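Local atomic coordinates of glucose dehydrogenase (Serratia sp. FS14, PDB entry 7CDY), a protein that belongs to the glucose/sorbosone dehydrogenase family, has a beta-propeller fold and carries a bound calcium ion. Residues A[173-178]-A[183-188]; A[6-11]-A[36-41]; A[271-276]-A[280-285]; A[74-79]-A[164-169]. One frame throughout, in Å; residues are numbered along the deposited sequence. Where two conformers were deposited one is given.

Overall arrangement
Along the chain the four contacts open with contact 2, followed by contacts 4, 1 and 3, scattered round a beta-propeller of antiparallel sheets. Contact 2 lies within the sheet that unites strand 3-19 with strand 339-345, so both ends of the chain meet there. Contact 4 bridges strand 76-84 of a second sheet and the loop after strand 160-163; that same loop runs on into contact 1, and V169 of contact 4 packs against V176 and P183 there. Contact 3 closes the hairpin of strands 267-273 and 284-289. Contacts 1 and 2 lie on opposite sides of the chain's centre, their own centres about 40 Å apart; the centres of contacts 1 and 3 are about 32 Å apart.

Contact 1. Residues A[173-178]-A[183-188]; sequences NPWVGQ and PEVWSY
W175 and V185 make the tight part of this contact. V185 CG1 sits over one face of the indole, 3.9 Å from the centroid of its six-membered ring, while V185 CB touches CE3 and CZ3. With its CG1 anti to the backbone N (chi1 168°), V185 presents that methyl to the ring. Further along, W175 CZ2 comes to 3.5 Å from Y188 CD1, the ring planes inclined at 59°. N173 ND2 donates to P183 O at 3.0 Å, nearly straight at 169°, and N173 OD1 is taken by R162. One water accepts from W175 N and donates to P183 O and V185 O, so P183 O receives two bonds. Toward the exposed end the packing is looser, with V176 CG2 and P183 CB 4.2 Å apart. Two overlapping beta turns, type I from N173 and type II from W175, shape this part of the loop, which leads into strand 185-187 at the edge of a propeller sheet, where W186 and S187 both face L160 in a classic bulge.

Contact 2. Residues A[6-11]-A[36-41]; sequences QLQDGL and RLWQQD
L7 and W38 meet across strands 3-19 and 34-39 of one antiparallel propeller sheet, with strand 26-30 between them; the closest CA atoms of segments 6-11 and 36-41, those of L7 and Q40, are 8.0 Å apart. No backbone bond joins the two segments, so side chains carry most of the contact. A classic bulge, in which L7 and Q8 both face L341 on strand 339-345, lets these two neighbours point toward W38. L7 lies across the benzene end of the indole at about a right angle: its CB is 3.7 Å from W38 CZ2 and its CD1 is 3.8 Å from W38 CH2. W38 extends with CG anti to the backbone N (chi1 -177°), carrying the ring over to strand 3-19, and L26 and L44 also touch it. Q8 runs past the pyrrole end in the opposite sense, its amide plane turned 64° from the ring. Further along, a water accepts a hydrogen bond from R36 NH1 and donates one to G10 O, while R36 pairs with E30. The Q8 chain bends at chi2 (63°), placing OE1 in the plane of the indole at its edge, 3.3 Å from W38 NE1, as Q8 NE2 donates to D9 O at 3.0 Å.

Contact 3. Residues A[271-276]-A[280-285]; sequences AFYDGQ and AWRHSL
Y273 holds CG anti to its own nitrogen (chi1 -171°), which lays its ring beside W281, whereas R282 bends at chi3 (45°), bringing its guanidinium back to the 274-276 loop. W281 CB lies over one face of the tyrosine ring, 4.0 Å from the centroid, and the edge of the indole is directed toward that ring in an edge-to-face pair. The opposite face of Y273 is covered by G275 N, and its hydroxyl bonds to G328 O and F278 N, so the ring is clasped on both sides and held at its end. At this loop, R282 NH1 forms a salt bridge with D274 OD1 at 3.0 Å, approaching from above the carboxylate plane, and donates to G275 O, also at 3.0 Å and straighter. Q276 NE2 lies over one face of the guanidinium, a packing contact since both groups are donors. Two backbone bonds join the two arms of the hairpin, Y273 N to S284 O at 3.0 Å and the longer H283 N to Y273 O. On the neighbouring pair, L285 CD1 stands over the centre of the F272 ring, 3.8 Å from its centroid; W206 meets that ring edge-to-face. A type II turn from W281 to S284 leads into the second strand, and the whole closes a beta hairpin in an antiparallel sheet of the propeller.

Contact 4. Residues A[74-79]-A[164-169]; sequences SRRVYL and TAEGAV
R76 and E166 supply the charged part of this contact, a salt bridge in which R76 NH1 donates to E166 OE2 at 2.9 Å with an angle of 159°. The carboxylate oxygen lies near the guanidinium plane, yet the nitrogen approaches it from above the carboxylate plane, the two flat groups being nearly perpendicular at 88°. Bends on both sides make the meeting possible: R76 turns at chi3 (-66°) and E166 at chi2, which brings the glutamate's end back toward the strand although its CB points away. E166 OE1 is hydrogen-bonded to Y96 OH, and the same tyrosine ring makes a cation-pi contact with R76, so Y96 touches both partners of the ion pair. The neutral hydrogen bond is short: Y78 OH donates to A165 O at 2.6 Å, in the carbonyl plane and on a lone pair. Strand 76-84 of one propeller sheet is thereby tied to the loop that follows strand 160-163 of another. T164 braces that loop through its hydroxyl, where an ST turn and a type I turn coincide: T164 OG1 accepts from E166 N at 3.2 Å and from A168 N at 3.0 Å. At the start of the other segment a second ST turn has S74 OG accepting from R76 N. Van der Waals contact is slight, A165 CB touching Y78 OH at 3.8 Å, while F131 meets the Y78 ring edge-to-face.

Contact 1. Residues A[173-178]-A[183-188]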
loop_
_atom_site.group_PDB
_atom_site.type_symbol
_atom_site.label_atom_id
_atom_site.label_comp_id
_atom_site.label_asym_id
_atom_site.label_seq_id
_atom_site.Cartn_x
_atom_site.Cartn_y
_atom_site.Cartn_z
ATOM N N ASN A 173 -11.611 7.305 17.065
ATOM C CA ASN A 173 -11.366 5.978 16.516
ATOM C C ASN A 173 -12.332 4.983 17.166
ATOM O O ASN A 173 -12.720 5.145 18.329
ATOM C CB ASN A 173 -9.916 5.557 16.764
ATOM C CG ASN A 173 -9.000 5.833 15.583
ATOM O OD1 ASN A 173 -9.337 6.588 14.672
ATOM N ND2 ASN A 173 -7.821 5.222 15.615
ATOM N N PRO A 174 -12.721 3.932 16.443
ATOM C CA PRO A 174 -13.889 3.132 16.866
ATOM C C PRO A 174 -13.701 2.383 18.165
ATOM O O PRO A 174 -14.699 2.122 18.857
ATOM C CB PRO A 174 -14.108 2.170 15.688
ATOM C CG PRO A 174 -12.780 2.148 14.959
ATOM C CD PRO A 174 -12.235 3.537 15.106
ATOM N N TRP A 175 -12.478 2.011 18.520
ATOM C CA TRP A 175 -12.218 1.171 19.677
ATOM C C TRP A 175 -11.658 1.940 20.874
ATOM O O TRP A 175 -11.290 1.313 21.873
ATOM C CB TRP A 175 -11.278 0.019 19.305
ATOM C CG TRP A 175 -11.886 -1.053 18.439
ATOM C CD1 TRP A 175 -13.203 -1.195 18.090
ATOM C CD2 TRP A 175 -11.186 -2.141 17.833
ATOM N NE1 TRP A 175 -13.355 -2.310 17.284
ATOM C CE2 TRP A 175 -12.134 -2.912 17.127
ATOM C CE3 TRP A 175 -9.851 -2.547 17.828
ATOM C CZ2 TRP A 175 -11.778 -4.056 16.410
ATOM C CZ3 TRP A 175 -9.503 -3.685 17.131
ATOM C CH2 TRP A 175 -10.462 -4.425 16.424
ATOM N N VAL A 176 -11.587 3.275 20.797
ATOM C CA VAL A 176 -11.069 4.065 21.914
ATOM C C VAL A 176 -11.871 3.783 23.180
ATOM O O VAL A 176 -13.109 3.750 23.162
ATOM C CB VAL A 176 -11.076 5.558 21.554
ATOM C CG1 VAL A 176 -10.855 6.423 22.805
ATOM C CG2 VAL A 176 -10.006 5.858 20.511
ATOM N N GLY A 177 -11.159 3.556 24.286
ATOM C CA GLY A 177 -11.795 3.316 25.560
ATOM C C GLY A 177 -12.364 1.928 25.770
ATOM O O GLY A 177 -12.964 1.684 26.825
ATOM N N GLN A 178 -12.206 1.008 24.815
ATOM C CA GLN A 178 -12.808 -0.321 24.896
ATOM C C GLN A 178 -11.760 -1.345 25.317
ATOM O O GLN A 178 -10.724 -1.490 24.658
ATOM C CB GLN A 178 -13.456 -0.705 23.565
ATOM C CG GLN A 178 -14.564 0.254 23.161
ATOM C CD GLN A 178 -15.283 -0.131 21.883
ATOM O OE1 GLN A 178 -14.945 -1.120 21.232
ATOM N NE2 GLN A 178 -16.287 0.654 21.517
ATOM N N PRO A 183 -6.462 0.875 20.380
ATOM C CA PRO A 183 -7.216 2.063 19.958
ATOM C C PRO A 183 -6.756 2.653 18.632
ATOM O O PRO A 183 -7.477 3.483 18.065
ATOM C CB PRO A 183 -6.996 3.041 21.121
ATOM C CG PRO A 183 -5.679 2.651 21.681
ATOM C CD PRO A 183 -5.643 1.137 21.580
ATOM N N GLU A 184 -5.604 2.223 18.109
ATOM C CA GLU A 184 -5.139 2.676 16.799
ATOM C C GLU A 184 -5.976 2.134 15.642
ATOM O O GLU A 184 -5.891 2.669 14.531
ATOM C CB GLU A 184 -3.694 2.210 16.594
ATOM C CG GLU A 184 -2.688 2.755 17.598
ATOM C CD GLU A 184 -2.516 1.897 18.847
ATOM O OE1 GLU A 184 -1.590 2.217 19.628
ATOM O OE2 GLU A 184 -3.288 0.925 19.060
ATOM N N VAL A 185 -6.800 1.112 15.871
ATOM C CA VAL A 185 -7.387 0.338 14.779
ATOM C C VAL A 185 -8.574 1.066 14.172
ATOM O O VAL A 185 -9.457 1.573 14.883
ATOM C CB VAL A 185 -7.808 -1.050 15.287
ATOM C CG1 VAL A 185 -8.689 -1.773 14.254
ATOM C CG2 VAL A 185 -6.592 -1.873 15.637
ATOM N N TRP A 186 -8.634 1.074 12.842
ATOM C CA TRP A 186 -9.796 1.505 12.081
ATOM C C TRP A 186 -10.676 0.322 11.707
ATOM O O TRP A 186 -11.874 0.321 11.997
ATOM C CB TRP A 186 -9.341 2.254 10.818
ATOM C CG TRP A 186 -10.448 2.767 9.939
ATOM C CD1 TRP A 186 -10.931 2.185 8.794
ATOM C CD2 TRP A 186 -11.198 3.969 10.123
ATOM N NE1 TRP A 186 -11.936 2.949 8.264
ATOM C CE2 TRP A 186 -12.115 4.056 9.055
ATOM C CE3 TRP A 186 -11.186 4.979 11.090
ATOM C CZ2 TRP A 186 -13.009 5.120 8.928
ATOM C CZ3 TRP A 186 -12.075 6.039 10.959
ATOM C CH2 TRP A 186 -12.971 6.100 9.885
ATOM N N SER A 187 -10.103 -0.698 11.060
ATOM C CA SER A 187 -10.826 -1.907 10.680
ATOM C C SER A 187 -9.911 -3.110 10.851
ATOM O O SER A 187 -8.688 -2.979 10.955
ATOM C CB SER A 187 -11.358 -1.825 9.246
ATOM O OG SER A 187 -10.301 -1.565 8.326
ATOM N N TYR A 188 -10.516 -4.297 10.873
ATOM C CA TYR A 188 -9.770 -5.512 11.169
ATOM C C TYR A 188 -10.193 -6.627 10.220
ATOM O O TYR A 188 -11.044 -6.437 9.352
ATOM C CB TYR A 188 -9.858 -5.873 12.657
ATOM C CG TYR A 188 -11.178 -6.389 13.182
ATOM C CD1 TYR A 188 -12.302 -5.574 13.255
ATOM C CD2 TYR A 188 -11.274 -7.681 13.664
ATOM C CE1 TYR A 188 -13.501 -6.058 13.771
ATOM C CE2 TYR A 188 -12.461 -8.168 14.190
ATOM C CZ TYR A 188 -13.557 -7.349 14.238
ATOM O OH TYR A 188 -14.743 -7.841 14.754
HETATM O O HOH W 1 -9.925 2.315 17.406
#

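Contact 2. Residues A[6-11]-A[36-41]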
loop_
_atom_site.group_PDB
_atom_site.type_symbol
_atom_site.label_atom_id
_atom_site.label_comp_id
_atom_site.label_asym_id
_atom_site.label_seq_id
_atom_site.Cartn_x
_atom_site.Cartn_y
_atom_site.Cartn_z
ATOM N N GLN A 6 9.660 4.047 -20.717
ATOM C CA GLN A 6 10.529 3.632 -19.624
ATOM C C GLN A 6 11.387 4.824 -19.227
ATOM O O GLN A 6 12.212 5.293 -20.017
ATOM C CB GLN A 6 11.392 2.450 -20.052
ATOM C CG GLN A 6 12.338 1.991 -18.956
ATOM C CD GLN A 6 13.102 0.750 -19.335
ATOM O OE1 GLN A 6 12.517 -0.311 -19.550
ATOM N NE2 GLN A 6 14.414 0.871 -19.424
ATOM N N LEU A 7 11.189 5.329 -18.011
ATOM C CA LEU A 7 11.916 6.501 -17.545
ATOM C C LEU A 7 13.201 6.157 -16.818
ATOM O O LEU A 7 14.117 6.988 -16.782
ATOM C CB LEU A 7 11.037 7.331 -16.606
ATOM C CG LEU A 7 9.681 7.783 -17.144
ATOM C CD1 LEU A 7 8.944 8.596 -16.093
ATOM C CD2 LEU A 7 9.862 8.586 -18.429
ATOM N N GLN A 8 13.288 4.972 -16.222
ATOM C CA GLN A 8 14.446 4.609 -15.423
ATOM C C GLN A 8 14.486 3.095 -15.294
ATOM O O GLN A 8 13.437 2.451 -15.219
ATOM C CB GLN A 8 14.373 5.250 -14.028
ATOM C CG GLN A 8 15.587 4.987 -13.156
ATOM C CD GLN A 8 16.853 5.577 -13.742
ATOM O OE1 GLN A 8 16.891 6.743 -14.105
ATOM N NE2 GLN A 8 17.897 4.763 -13.834
ATOM N N ASP A 9 15.693 2.542 -15.261
ATOM C CA ASP A 9 15.909 1.126 -14.990
ATOM C C ASP A 9 16.881 0.966 -13.825
ATOM O O ASP A 9 17.231 1.949 -13.161
ATOM C CB ASP A 9 16.423 0.404 -16.244
ATOM C CG ASP A 9 17.799 0.895 -16.690
ATOM O OD1 ASP A 9 18.303 1.906 -16.164
ATOM O OD2 ASP A 9 18.383 0.253 -17.582
ATOM N N GLY A 10 17.311 -0.264 -13.561
ATOM C CA GLY A 10 18.309 -0.496 -12.530
ATOM C C GLY A 10 17.851 -0.229 -11.112
ATOM O O GLY A 10 18.679 0.083 -10.250
ATOM N N LEU A 11 16.555 -0.335 -10.842
ATOM C CA LEU A 11 16.032 -0.175 -9.491
ATOM C C LEU A 11 15.840 -1.568 -8.916
ATOM O O LEU A 11 15.134 -2.382 -9.510
ATOM C CB LEU A 11 14.693 0.553 -9.525
ATOM C CG LEU A 11 14.740 2.008 -9.985
ATOM C CD1 LEU A 11 13.375 2.450 -10.467
ATOM C CD2 LEU A 11 15.252 2.910 -8.857
ATOM N N ARG A 36 15.614 6.912 -3.172
ATOM C CA ARG A 36 16.199 7.642 -4.287
ATOM C C ARG A 36 15.264 8.768 -4.701
ATOM O O ARG A 36 14.061 8.737 -4.432
ATOM C CB ARG A 36 16.430 6.727 -5.510
ATOM C CG ARG A 36 16.870 5.297 -5.191
ATOM C CD ARG A 36 18.285 5.267 -4.623
ATOM N NE ARG A 36 19.286 5.573 -5.641
ATOM C CZ ARG A 36 19.949 4.657 -6.340
ATOM N NH1 ARG A 36 19.720 3.366 -6.133
ATOM N NH2 ARG A 36 20.841 5.033 -7.247
ATOM N N LEU A 37 15.825 9.766 -5.380
ATOM C CA LEU A 37 15.049 10.828 -6.008
ATOM C C LEU A 37 15.312 10.778 -7.507
ATOM O O LEU A 37 16.469 10.850 -7.936
ATOM C CB LEU A 37 15.431 12.201 -5.449
ATOM C CG LEU A 37 14.714 13.418 -6.051
ATOM C CD1 LEU A 37 13.216 13.377 -5.827
ATOM C CD2 LEU A 37 15.286 14.707 -5.477
ATOM N N TRP A 38 14.251 10.657 -8.299
ATOM C CA TRP A 38 14.354 10.674 -9.754
ATOM C C TRP A 38 13.766 11.980 -10.266
ATOM O O TRP A 38 12.697 12.405 -9.822
ATOM C CB TRP A 38 13.620 9.491 -10.388
ATOM C CG TRP A 38 13.764 9.445 -11.892
ATOM C CD1 TRP A 38 14.745 8.808 -12.600
ATOM C CD2 TRP A 38 12.921 10.091 -12.861
ATOM N NE1 TRP A 38 14.556 9.009 -13.948
ATOM C CE2 TRP A 38 13.441 9.785 -14.134
ATOM C CE3 TRP A 38 11.774 10.888 -12.771
ATOM C CZ2 TRP A 38 12.859 10.259 -15.312
ATOM C CZ3 TRP A 38 11.194 11.353 -13.947
ATOM C CH2 TRP A 38 11.737 11.032 -15.199
ATOM N N GLN A 39 14.471 12.624 -11.197
ATOM C CA GLN A 39 13.939 13.803 -11.856
ATOM C C GLN A 39 14.286 13.738 -13.337
ATOM O O GLN A 39 15.325 13.193 -13.722
ATOM C CB GLN A 39 14.470 15.083 -11.211
ATOM C CG GLN A 39 13.573 16.291 -11.400
ATOM C CD GLN A 39 13.998 17.126 -12.591
ATOM O OE1 GLN A 39 15.101 16.958 -13.116
ATOM N NE2 GLN A 39 13.134 18.038 -13.015
ATOM N N GLN A 40 13.393 14.290 -14.160
ATOM C CA GLN A 40 13.495 14.085 -15.603
ATOM C C GLN A 40 14.812 14.615 -16.162
ATOM O O GLN A 40 15.415 13.993 -17.042
ATOM C CB GLN A 40 12.298 14.713 -16.318
ATOM C CG GLN A 40 12.165 14.250 -17.753
ATOM C CD GLN A 40 11.204 15.085 -18.566
ATOM O OE1 GLN A 40 11.260 15.091 -19.795
ATOM N NE2 GLN A 40 10.306 15.789 -17.884
ATOM N N ASP A 41 15.280 15.756 -15.673
ATOM C CA ASP A 41 16.550 16.276 -16.171
ATOM C C ASP A 41 17.757 15.698 -15.445
ATOM O O ASP A 41 18.816 15.531 -16.061
ATOM C CB ASP A 41 16.570 17.808 -16.106
ATOM C CG ASP A 41 15.484 18.438 -16.955
ATOM O OD1 ASP A 41 15.259 17.955 -18.085
ATOM O OD2 ASP A 41 14.858 19.414 -16.493
HETATM O O HOH W 2 19.928 0.474 -7.483
#

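Contact 3. Residues A[271-276]-A[280-285]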
loop_
_atom_site.group_PDB
_atom_site.type_symbol
_atom_site.label_atom_id
_atom_site.label_comp_id
_atom_site.label_asym_id
_atom_site.label_seq_id
_atom_site.Cartn_x
_atom_site.Cartn_y
_atom_site.Cartn_z
ATOM N N ALA A 271 -4.433 3.493 -7.687
ATOM C CA ALA A 271 -4.577 4.923 -7.936
ATOM C C ALA A 271 -5.883 5.191 -8.664
ATOM O O ALA A 271 -6.192 4.518 -9.651
ATOM C CB ALA A 271 -3.414 5.461 -8.776
ATOM N N PHE A 272 -6.635 6.185 -8.195
ATOM C CA PHE A 272 -7.803 6.695 -8.900
ATOM C C PHE A 272 -7.362 7.747 -9.911
ATOM O O PHE A 272 -6.527 8.604 -9.605
ATOM C CB PHE A 272 -8.759 7.359 -7.912
ATOM C CG PHE A 272 -9.356 6.421 -6.895
ATOM C CD1 PHE A 272 -10.535 5.733 -7.164
ATOM C CD2 PHE A 272 -8.761 6.257 -5.643
ATOM C CE1 PHE A 272 -11.093 4.891 -6.213
ATOM C CE2 PHE A 272 -9.308 5.411 -4.703
ATOM C CZ PHE A 272 -10.475 4.733 -4.981
ATOM N N TYR A 273 -7.918 7.692 -11.123
ATOM C CA TYR A 273 -7.546 8.646 -12.165
ATOM C C TYR A 273 -8.539 9.806 -12.166
ATOM O O TYR A 273 -9.709 9.633 -12.517
ATOM C CB TYR A 273 -7.433 7.995 -13.544
ATOM C CG TYR A 273 -6.830 8.954 -14.546
ATOM C CD1 TYR A 273 -5.449 9.043 -14.704
ATOM C CD2 TYR A 273 -7.637 9.810 -15.296
ATOM C CE1 TYR A 273 -4.885 9.941 -15.603
ATOM C CE2 TYR A 273 -7.079 10.714 -16.202
ATOM C CZ TYR A 273 -5.707 10.774 -16.345
ATOM O OH TYR A 273 -5.148 11.662 -17.242
ATOM N N ASP A 274 -8.058 10.990 -11.776
ATOM C CA ASP A 274 -8.852 12.214 -11.741
ATOM C C ASP A 274 -8.188 13.321 -12.556
ATOM O O ASP A 274 -8.379 14.510 -12.283
ATOM C CB ASP A 274 -9.087 12.656 -10.293
ATOM C CG ASP A 274 -10.163 13.730 -10.158
ATOM O OD1 ASP A 274 -11.084 13.790 -11.001
ATOM O OD2 ASP A 274 -10.081 14.517 -9.188
ATOM N N GLY A 275 -7.391 12.944 -13.557
ATOM C CA GLY A 275 -6.717 13.910 -14.399
ATOM C C GLY A 275 -7.591 14.381 -15.546
ATOM O O GLY A 275 -8.722 13.938 -15.734
ATOM N N GLN A 276 -7.040 15.312 -16.328
ATOM C CA GLN A 276 -7.716 15.818 -17.513
ATOM C C GLN A 276 -7.086 15.353 -18.816
ATOM O O GLN A 276 -7.724 15.467 -19.866
ATOM C CB GLN A 276 -7.750 17.355 -17.505
ATOM C CG GLN A 276 -8.788 17.968 -16.572
ATOM C CD GLN A 276 -10.154 17.315 -16.688
ATOM O OE1 GLN A 276 -10.687 17.149 -17.785
ATOM N NE2 GLN A 276 -10.729 16.947 -15.549
ATOM N N ALA A 280 -11.040 9.603 -20.987
ATOM C CA ALA A 280 -11.631 8.271 -20.957
ATOM C C ALA A 280 -11.258 7.507 -19.696
ATOM O O ALA A 280 -11.971 6.573 -19.312
ATOM C CB ALA A 280 -11.199 7.474 -22.188
ATOM N N TRP A 281 -10.162 7.882 -19.046
ATOM C CA TRP A 281 -9.719 7.209 -17.836
ATOM C C TRP A 281 -10.314 7.804 -16.571
ATOM O O TRP A 281 -10.138 7.223 -15.495
ATOM C CB TRP A 281 -8.192 7.256 -17.743
ATOM C CG TRP A 281 -7.488 6.206 -18.542
ATOM C CD1 TRP A 281 -8.054 5.237 -19.318
ATOM C CD2 TRP A 281 -6.073 6.013 -18.624
ATOM N NE1 TRP A 281 -7.074 4.451 -19.881
ATOM C CE2 TRP A 281 -5.849 4.910 -19.472
ATOM C CE3 TRP A 281 -4.972 6.669 -18.066
ATOM C CZ2 TRP A 281 -4.568 4.446 -19.768
ATOM C CZ3 TRP A 281 -3.702 6.207 -18.364
ATOM C CH2 TRP A 281 -3.512 5.109 -19.205
ATOM N N ARG A 282 -11.001 8.942 -16.661
ATOM C CA ARG A 282 -11.580 9.542 -15.468
ATOM C C ARG A 282 -12.611 8.599 -14.862
ATOM O O ARG A 282 -13.326 7.891 -15.577
ATOM C CB ARG A 282 -12.210 10.898 -15.803
ATOM C CG ARG A 282 -11.182 11.948 -16.230
ATOM C CD ARG A 282 -11.815 13.319 -16.486
ATOM N NE ARG A 282 -12.755 13.704 -15.439
ATOM C CZ ARG A 282 -12.399 14.137 -14.235
ATOM N NH1 ARG A 282 -11.117 14.253 -13.922
ATOM N NH2 ARG A 282 -13.330 14.456 -13.343
ATOM N N HIS A 283 -12.648 8.562 -13.530
ATOM C CA HIS A 283 -13.536 7.677 -12.780
ATOM C C HIS A 283 -13.158 6.202 -12.919
ATOM O O HIS A 283 -13.998 5.319 -12.758
ATOM C CB HIS A 283 -15.019 7.945 -13.070
ATOM C CG HIS A 283 -15.448 9.328 -12.687
ATOM N ND1 HIS A 283 -15.626 9.713 -11.376
ATOM C CD2 HIS A 283 -15.684 10.428 -13.440
ATOM C CE1 HIS A 283 -15.978 10.986 -11.339
ATOM N NE2 HIS A 283 -16.022 11.443 -12.578
ATOM N N SER A 284 -11.887 5.936 -13.203
ATOM C CA SER A 284 -11.331 4.593 -13.180
ATOM C C SER A 284 -10.373 4.451 -12.003
ATOM O O SER A 284 -9.783 5.431 -11.534
ATOM C CB SER A 284 -10.596 4.271 -14.486
ATOM O OG SER A 284 -11.512 4.018 -15.541
ATOM N N LEU A 285 -10.217 3.207 -11.551
ATOM C CA LEU A 285 -9.286 2.829 -10.495
ATOM C C LEU A 285 -8.286 1.859 -11.106
ATOM O O LEU A 285 -8.678 0.843 -11.688
ATOM C CB LEU A 285 -10.049 2.158 -9.352
ATOM C CG LEU A 285 -9.211 1.521 -8.248
ATOM C CD1 LEU A 285 -8.334 2.580 -7.599
ATOM C CD2 LEU A 285 -10.105 0.843 -7.215
#

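Contact 4. Residues A[74-79]-A[164-169]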
loop_
_atom_site.group_PDB
_atom_site.type_symbol
_atom_site.label_atom_id
_atom_site.label_comp_id
_atom_site.label_asym_id
_atom_site.label_seq_id
_atom_site.Cartn_x
_atom_site.Cartn_y
_atom_site.Cartn_z
ATOM N N SER A 74 6.742 21.834 4.749
ATOM C CA SER A 74 7.436 21.129 5.828
ATOM C C SER A 74 8.577 20.238 5.350
ATOM O O SER A 74 9.450 19.890 6.153
ATOM C CB SER A 74 6.469 20.167 6.539
ATOM O OG SER A 74 5.989 19.193 5.594
ATOM N N ARG A 75 8.564 19.851 4.077
ATOM C CA ARG A 75 9.476 18.852 3.523
ATOM C C ARG A 75 9.438 17.532 4.291
ATOM O O ARG A 75 10.375 16.734 4.223
ATOM C CB ARG A 75 10.898 19.394 3.335
ATOM C CG ARG A 75 10.916 20.603 2.400
ATOM C CD ARG A 75 12.322 21.073 2.050
ATOM N NE ARG A 75 13.100 20.058 1.331
ATOM C CZ ARG A 75 12.998 19.786 0.035
ATOM N NH1 ARG A 75 12.126 20.425 -0.738
ATOM N NH2 ARG A 75 13.785 18.851 -0.485
ATOM N N ARG A 76 8.349 17.262 5.002
ATOM C CA ARG A 76 8.251 16.044 5.791
ATOM C C ARG A 76 7.941 14.843 4.898
ATOM O O ARG A 76 7.083 14.915 4.018
ATOM C CB ARG A 76 7.151 16.208 6.843
ATOM C CG ARG A 76 6.951 14.977 7.698
ATOM C CD ARG A 76 5.976 15.231 8.835
ATOM N NE ARG A 76 6.498 16.196 9.797
ATOM C CZ ARG A 76 5.852 16.566 10.894
ATOM N NH1 ARG A 76 4.653 16.056 11.157
ATOM N NH2 ARG A 76 6.408 17.449 11.708
ATOM N N VAL A 77 8.652 13.745 5.145
ATOM C CA VAL A 77 8.510 12.513 4.372
ATOM C C VAL A 77 8.283 11.367 5.349
ATOM O O VAL A 77 9.118 11.118 6.226
ATOM C CB VAL A 77 9.740 12.232 3.492
ATOM C CG1 VAL A 77 9.549 10.912 2.742
ATOM C CG2 VAL A 77 9.941 13.375 2.509
ATOM N N TYR A 78 7.152 10.674 5.193
ATOM C CA TYR A 78 6.859 9.462 5.951
ATOM C C TYR A 78 7.384 8.237 5.209
ATOM O O TYR A 78 7.375 8.187 3.968
ATOM C CB TYR A 78 5.342 9.307 6.144
ATOM C CG TYR A 78 4.718 10.368 7.029
ATOM C CD1 TYR A 78 4.492 11.650 6.543
ATOM C CD2 TYR A 78 4.358 10.084 8.344
ATOM C CE1 TYR A 78 3.937 12.640 7.357
ATOM C CE2 TYR A 78 3.794 11.067 9.165
ATOM C CZ TYR A 78 3.583 12.329 8.653
ATOM O OH TYR A 78 3.031 13.316 9.454
ATOM N N LEU A 79 7.840 7.240 5.978
ATOM C CA LEU A 79 8.266 5.954 5.432
ATOM C C LEU A 79 7.640 4.838 6.242
ATOM O O LEU A 79 7.519 4.946 7.466
ATOM C CB LEU A 79 9.794 5.779 5.515
ATOM C CG LEU A 79 10.679 6.762 4.759
ATOM C CD1 LEU A 79 12.150 6.538 5.137
ATOM C CD2 LEU A 79 10.485 6.621 3.257
ATOM N N THR A 164 -3.168 10.398 13.906
ATOM C CA THR A 164 -2.890 11.780 13.534
ATOM C C THR A 164 -1.563 11.864 12.785
ATOM O O THR A 164 -0.799 10.898 12.698
ATOM C CB THR A 164 -2.799 12.685 14.770
ATOM O OG1 THR A 164 -1.586 12.402 15.479
ATOM C CG2 THR A 164 -4.019 12.500 15.698
ATOM N N ALA A 165 -1.276 13.069 12.281
ATOM C CA ALA A 165 -0.011 13.339 11.602
ATOM C C ALA A 165 1.203 13.028 12.468
ATOM O O ALA A 165 2.295 12.791 11.930
ATOM C CB ALA A 165 0.031 14.809 11.176
ATOM N N GLU A 166 1.056 13.056 13.788
ATOM C CA GLU A 166 2.150 12.780 14.704
ATOM C C GLU A 166 2.114 11.367 15.260
ATOM O O GLU A 166 2.923 11.033 16.129
ATOM C CB GLU A 166 2.146 13.795 15.859
ATOM C CG GLU A 166 2.345 15.244 15.415
ATOM C CD GLU A 166 3.644 15.472 14.656
ATOM O OE1 GLU A 166 4.611 14.721 14.902
ATOM O OE2 GLU A 166 3.684 16.422 13.845
ATOM N N GLY A 167 1.185 10.537 14.801
ATOM C CA GLY A 167 1.077 9.183 15.300
ATOM C C GLY A 167 0.221 9.016 16.535
ATOM O O GLY A 167 0.207 7.925 17.109
ATOM N N ALA A 168 -0.496 10.054 16.960
ATOM C CA ALA A 168 -1.371 9.918 18.111
ATOM C C ALA A 168 -2.689 9.264 17.704
ATOM O O ALA A 168 -3.062 9.239 16.533
ATOM C CB ALA A 168 -1.638 11.290 18.737
ATOM N N VAL A 169 -3.405 8.745 18.697
ATOM C CA VAL A 169 -4.715 8.133 18.474
ATOM C C VAL A 169 -5.793 9.207 18.415
ATOM O O VAL A 169 -5.983 9.935 19.405
ATOM C CB VAL A 169 -5.054 7.139 19.591
ATOM C CG1 VAL A 169 -6.454 6.574 19.383
ATOM C CG2 VAL A 169 -4.026 6.023 19.624
#